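PDB 5K34: ankyrin-repeat protein B from Legionella pneumophila, which is an F-box effector that hijacks the host ubiquitin-proteasome system, its ankyrin domain, the part in this structure, probably binding partner proteins. Local coordinates for residues G55-Y63 with F95-L106. Sequence-based numbering, arbitrary orientation.
Sequences GKAYQTANY and FKDKEKKQIRAL. With SO4 (sulfate ion), chain C.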
loop_
_atom_site.group_PDB
_atom_site.type_symbol
_atom_site.label_atom_id
_atom_site.label_comp_id
_atom_site.label_asym_id
_atom_site.label_seq_id
_atom_site.Cartn_x
_atom_site.Cartn_y
_atom_site.Cartn_z
ATOM N N GLY A 55 -4.301 0.442 -6.904
ATOM C CA GLY A 55 -5.044 1.562 -7.475
ATOM C C GLY A 55 -4.173 2.503 -8.276
ATOM O O GLY A 55 -4.700 3.520 -8.748
ATOM N N LYS A 56 -2.881 2.214 -8.419
ATOM C CA LYS A 56 -1.933 3.119 -9.082
ATOM C C LYS A 56 -1.849 4.444 -8.370
ATOM O O LYS A 56 -1.512 5.498 -8.941
ATOM C CB LYS A 56 -2.272 3.312 -10.572
ATOM C CG LYS A 56 -2.392 2.002 -11.343
ATOM C CD LYS A 56 -2.481 2.186 -12.839
ATOM C CE LYS A 56 -3.662 3.041 -13.245
ATOM N NZ LYS A 56 -3.741 3.041 -14.750
ATOM N N ALA A 57 -2.090 4.411 -7.055
ATOM C CA ALA A 57 -2.077 5.608 -6.203
ATOM C C ALA A 57 -0.659 5.768 -5.661
ATOM O O ALA A 57 -0.400 5.634 -4.468
ATOM C CB ALA A 57 -3.119 5.437 -5.073
ATOM N N TYR A 58 0.280 6.058 -6.574
ATOM C CA TYR A 58 1.685 5.917 -6.205
ATOM C C TYR A 58 2.174 6.972 -5.215
ATOM O O TYR A 58 3.041 6.679 -4.407
ATOM C CB TYR A 58 2.588 5.794 -7.455
ATOM C CG TYR A 58 2.234 4.587 -8.276
ATOM C CD1 TYR A 58 2.340 3.293 -7.752
ATOM C CD2 TYR A 58 1.817 4.707 -9.573
ATOM C CE1 TYR A 58 2.000 2.170 -8.491
ATOM C CE2 TYR A 58 1.500 3.585 -10.350
ATOM C CZ TYR A 58 1.577 2.346 -9.794
ATOM O OH TYR A 58 1.195 1.274 -10.578
ATOM N N GLN A 59 1.572 8.160 -5.253
ATOM C CA GLN A 59 1.950 9.171 -4.233
ATOM C C GLN A 59 1.484 8.752 -2.815
ATOM O O GLN A 59 2.292 8.911 -1.890
ATOM C CB GLN A 59 1.426 10.557 -4.579
ATOM C CG GLN A 59 1.821 11.058 -5.977
ATOM C CD GLN A 59 0.732 10.866 -7.003
ATOM O OE1 GLN A 59 0.155 9.755 -7.108
ATOM N NE2 GLN A 59 0.390 11.904 -7.746
ATOM N N THR A 60 0.335 8.155 -2.713
ATOM C CA THR A 60 -0.125 7.649 -1.440
ATOM C C THR A 60 0.762 6.474 -0.985
ATOM O O THR A 60 1.112 6.364 0.176
ATOM C CB THR A 60 -1.603 7.248 -1.527
ATOM O OG1 THR A 60 -2.385 8.430 -1.734
ATOM C CG2 THR A 60 -2.091 6.572 -0.225
ATOM N N ALA A 61 1.119 5.595 -1.913
ATOM C CA ALA A 61 2.023 4.475 -1.579
ATOM C C ALA A 61 3.363 4.990 -1.060
ATOM O O ALA A 61 3.902 4.488 -0.082
ATOM C CB ALA A 61 2.251 3.589 -2.790
ATOM N N ASN A 62 3.924 6.006 -1.741
ATOM C CA ASN A 62 5.165 6.629 -1.315
ATOM C C ASN A 62 5.046 7.221 0.079
ATOM O O ASN A 62 5.918 7.025 0.935
ATOM C CB ASN A 62 5.636 7.690 -2.302
ATOM C CG ASN A 62 6.437 7.140 -3.474
ATOM O OD1 ASN A 62 5.960 7.044 -4.640
ATOM N ND2 ASN A 62 7.662 6.764 -3.196
ATOM N N TYR A 63 3.961 7.959 0.335
ATOM C CA TYR A 63 3.757 8.542 1.661
ATOM C C TYR A 63 3.723 7.463 2.717
ATOM O O TYR A 63 4.370 7.582 3.767
ATOM C CB TYR A 63 2.474 9.384 1.662
ATOM C CG TYR A 63 2.112 9.866 3.007
ATOM C CD1 TYR A 63 1.303 9.111 3.840
ATOM C CD2 TYR A 63 2.573 11.108 3.492
ATOM C CE1 TYR A 63 0.937 9.546 5.118
ATOM C CE2 TYR A 63 2.235 11.549 4.777
ATOM C CZ TYR A 63 1.421 10.771 5.563
ATOM O OH TYR A 63 1.066 11.229 6.832
ATOM N N PHE A 95 0.629 -1.265 -18.567
ATOM C CA PHE A 95 1.219 -0.122 -17.871
ATOM C C PHE A 95 2.123 0.722 -18.769
ATOM O O PHE A 95 2.898 0.178 -19.566
ATOM C CB PHE A 95 1.976 -0.604 -16.623
ATOM C CG PHE A 95 1.056 -0.947 -15.507
ATOM C CD1 PHE A 95 0.346 -2.140 -15.489
ATOM C CD2 PHE A 95 0.919 -0.095 -14.412
ATOM C CE1 PHE A 95 -0.569 -2.473 -14.453
ATOM C CE2 PHE A 95 0.050 -0.425 -13.403
ATOM C CZ PHE A 95 -0.695 -1.587 -13.388
ATOM N N LYS A 96 1.970 2.024 -18.652
ATOM C CA LYS A 96 2.685 2.984 -19.472
ATOM C C LYS A 96 4.047 3.352 -18.856
ATOM O O LYS A 96 4.258 3.124 -17.627
ATOM C CB LYS A 96 1.820 4.246 -19.684
ATOM C CG LYS A 96 2.598 5.430 -20.252
ATOM C CD LYS A 96 1.936 6.792 -20.080
ATOM C CE LYS A 96 2.984 7.876 -19.852
ATOM N NZ LYS A 96 4.351 7.528 -20.332
ATOM N N ASP A 97 4.950 3.943 -19.648
ATOM C CA ASP A 97 6.285 4.353 -19.215
ATOM C C ASP A 97 6.271 5.151 -17.886
ATOM O O ASP A 97 7.083 4.856 -17.032
ATOM C CB ASP A 97 6.997 5.229 -20.255
ATOM C CG ASP A 97 7.348 4.499 -21.572
ATOM O OD1 ASP A 97 7.279 3.261 -21.627
ATOM O OD2 ASP A 97 7.779 5.221 -22.509
ATOM N N LYS A 98 5.364 6.116 -17.770
ATOM C CA LYS A 98 5.363 7.019 -16.612
ATOM C C LYS A 98 5.014 6.243 -15.349
ATOM O O LYS A 98 5.581 6.471 -14.269
ATOM C CB LYS A 98 4.284 8.080 -16.795
ATOM C CG LYS A 98 4.576 9.387 -16.063
ATOM C CD LYS A 98 3.349 10.320 -16.100
ATOM C CE LYS A 98 3.447 11.331 -17.229
ATOM N NZ LYS A 98 4.360 12.472 -16.942
ATOM N N GLU A 99 4.070 5.323 -15.484
ATOM C CA GLU A 99 3.690 4.456 -14.385
ATOM C C GLU A 99 4.809 3.477 -14.052
ATOM O O GLU A 99 5.130 3.265 -12.875
ATOM C CB GLU A 99 2.426 3.678 -14.705
ATOM C CG GLU A 99 1.173 4.557 -14.742
ATOM C CD GLU A 99 -0.011 3.879 -15.481
ATOM O OE1 GLU A 99 0.192 2.895 -16.299
ATOM O OE2 GLU A 99 -1.161 4.373 -15.324
ATOM N N LYS A 100 5.421 2.877 -15.078
ATOM C CA LYS A 100 6.463 1.935 -14.847
ATOM C C LYS A 100 7.687 2.558 -14.151
ATOM O O LYS A 100 8.349 1.921 -13.359
ATOM C CB LYS A 100 6.875 1.266 -16.160
ATOM C CG LYS A 100 5.832 0.240 -16.606
ATOM C CD LYS A 100 6.040 -0.209 -18.040
ATOM C CE LYS A 100 7.296 -0.940 -18.250
ATOM N NZ LYS A 100 7.074 -1.647 -19.542
ATOM N N LYS A 101 7.993 3.836 -14.478
ATOM C CA LYS A 101 9.119 4.517 -13.788
ATOM C C LYS A 101 8.820 4.666 -12.283
ATOM O O LYS A 101 9.663 4.478 -11.424
ATOM C CB LYS A 101 9.276 5.913 -14.415
ATOM C CG LYS A 101 9.975 5.820 -15.762
ATOM C CD LYS A 101 11.390 5.307 -15.554
ATOM C CE LYS A 101 12.383 5.558 -16.700
ATOM N NZ LYS A 101 13.727 5.117 -16.210
ATOM N N GLN A 102 7.592 5.000 -11.996
ATOM C CA GLN A 102 7.172 5.101 -10.565
ATOM C C GLN A 102 7.200 3.750 -9.847
ATOM O O GLN A 102 7.614 3.648 -8.659
ATOM C CB GLN A 102 5.811 5.717 -10.397
ATOM C CG GLN A 102 5.494 5.810 -8.919
ATOM C CD GLN A 102 6.540 6.589 -8.102
ATOM O OE1 GLN A 102 7.332 6.048 -7.212
ATOM N NE2 GLN A 102 6.521 7.883 -8.366
ATOM N N ILE A 103 6.809 2.698 -10.591
ATOM C CA ILE A 103 6.809 1.355 -10.041
ATOM C C ILE A 103 8.240 0.914 -9.747
ATOM O O ILE A 103 8.542 0.415 -8.643
ATOM C CB ILE A 103 6.110 0.390 -11.031
ATOM C CG1 ILE A 103 4.631 0.669 -11.066
ATOM C CG2 ILE A 103 6.386 -1.057 -10.644
ATOM C CD1 ILE A 103 3.933 0.112 -12.333
ATOM N N ARG A 104 9.118 1.134 -10.705
ATOM C CA ARG A 104 10.489 0.781 -10.538
ATOM C C ARG A 104 11.138 1.491 -9.353
ATOM O O ARG A 104 11.915 0.902 -8.576
ATOM C CB ARG A 104 11.229 1.080 -11.855
ATOM C CG ARG A 104 11.211 -0.032 -12.886
ATOM C CD ARG A 104 12.206 0.143 -14.087
ATOM N NE ARG A 104 12.041 -0.962 -15.076
ATOM C CZ ARG A 104 11.277 -0.941 -16.176
ATOM N NH1 ARG A 104 10.608 0.148 -16.512
ATOM N NH2 ARG A 104 11.199 -2.022 -16.968
ATOM N N ALA A 105 10.846 2.778 -9.203
ATOM C CA ALA A 105 11.404 3.556 -8.093
ATOM C C ALA A 105 10.909 3.016 -6.735
ATOM O O ALA A 105 11.702 2.970 -5.774
ATOM C CB ALA A 105 11.036 5.019 -8.257
ATOM N N LEU A 106 9.644 2.619 -6.659
ATOM C CA LEU A 106 9.112 2.040 -5.415
ATOM C C LEU A 106 9.739 0.660 -5.143
ATOM O O LEU A 106 10.092 0.413 -3.971
ATOM C CB LEU A 106 7.584 1.945 -5.476
ATOM C CG LEU A 106 6.824 3.205 -5.223
ATOM C CD1 LEU A 106 5.410 3.163 -5.751
ATOM C CD2 LEU A 106 6.798 3.526 -3.721
HETATM S S SO4 C . -3.557 11.314 -9.573
HETATM O O1 SO4 C . -4.313 12.504 -10.097
HETATM O O2 SO4 C . -4.449 10.478 -8.629
HETATM O O3 SO4 C . -3.021 10.487 -10.694
HETATM O O4 SO4 C . -2.286 11.716 -8.911
HETATM O O HOH W 1 -2.417 1.696 -16.982
#
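Helix 58-67 packs beside helix 97-112, the last helix of the ankyrin domain in this chain. Tyr58 of the first lies against Gln102, Ile103 and Leu106 of the second. The helix segments run nearly parallel, 10° apart, with their axes 11.1 Å from each other. The Tyr58 ring bridges much of that gap. With CG opposite the carbonyl carbon and beside the backbone N (chi1 -61°), the ring extends toward helix 97-112. The side chains of Gln102 and Tyr58 run alongside each other, pointing opposite ways, with Gln102 CG 3.3 Å from Tyr58 CB. Ile103 CG1 lies 3.7 Å from Tyr58 CZ, near the hydroxyl end. Leu106 CD1 is 3.7 Å from Tyr58 CD1 and comes loosely against Ala61 CB (4.4 Å). Tyr58 OH touches Phe95 CE2 and is satisfied by a hydrogen bond with Gln89 of helix 82-91.

A polar contact borders this apolar one. Lys56, in a Schellman motif after helix 48-54, forms a salt bridge from NZ to Glu99 OE2 (3.0 Å), meeting the carboxylate from above its plane. Water 1 links Lys56 NZ to Glu99 OE1. That oxygen also accepts a nearly straight bond from the Lys96 backbone N, at the N-cap of helix 97-112. Both carboxylate oxygens thus have partners, which should restrict rotation of the group. The buried apolar contacts carry the join between the helices, and the more exposed ion pair holds Lys56 at its edge.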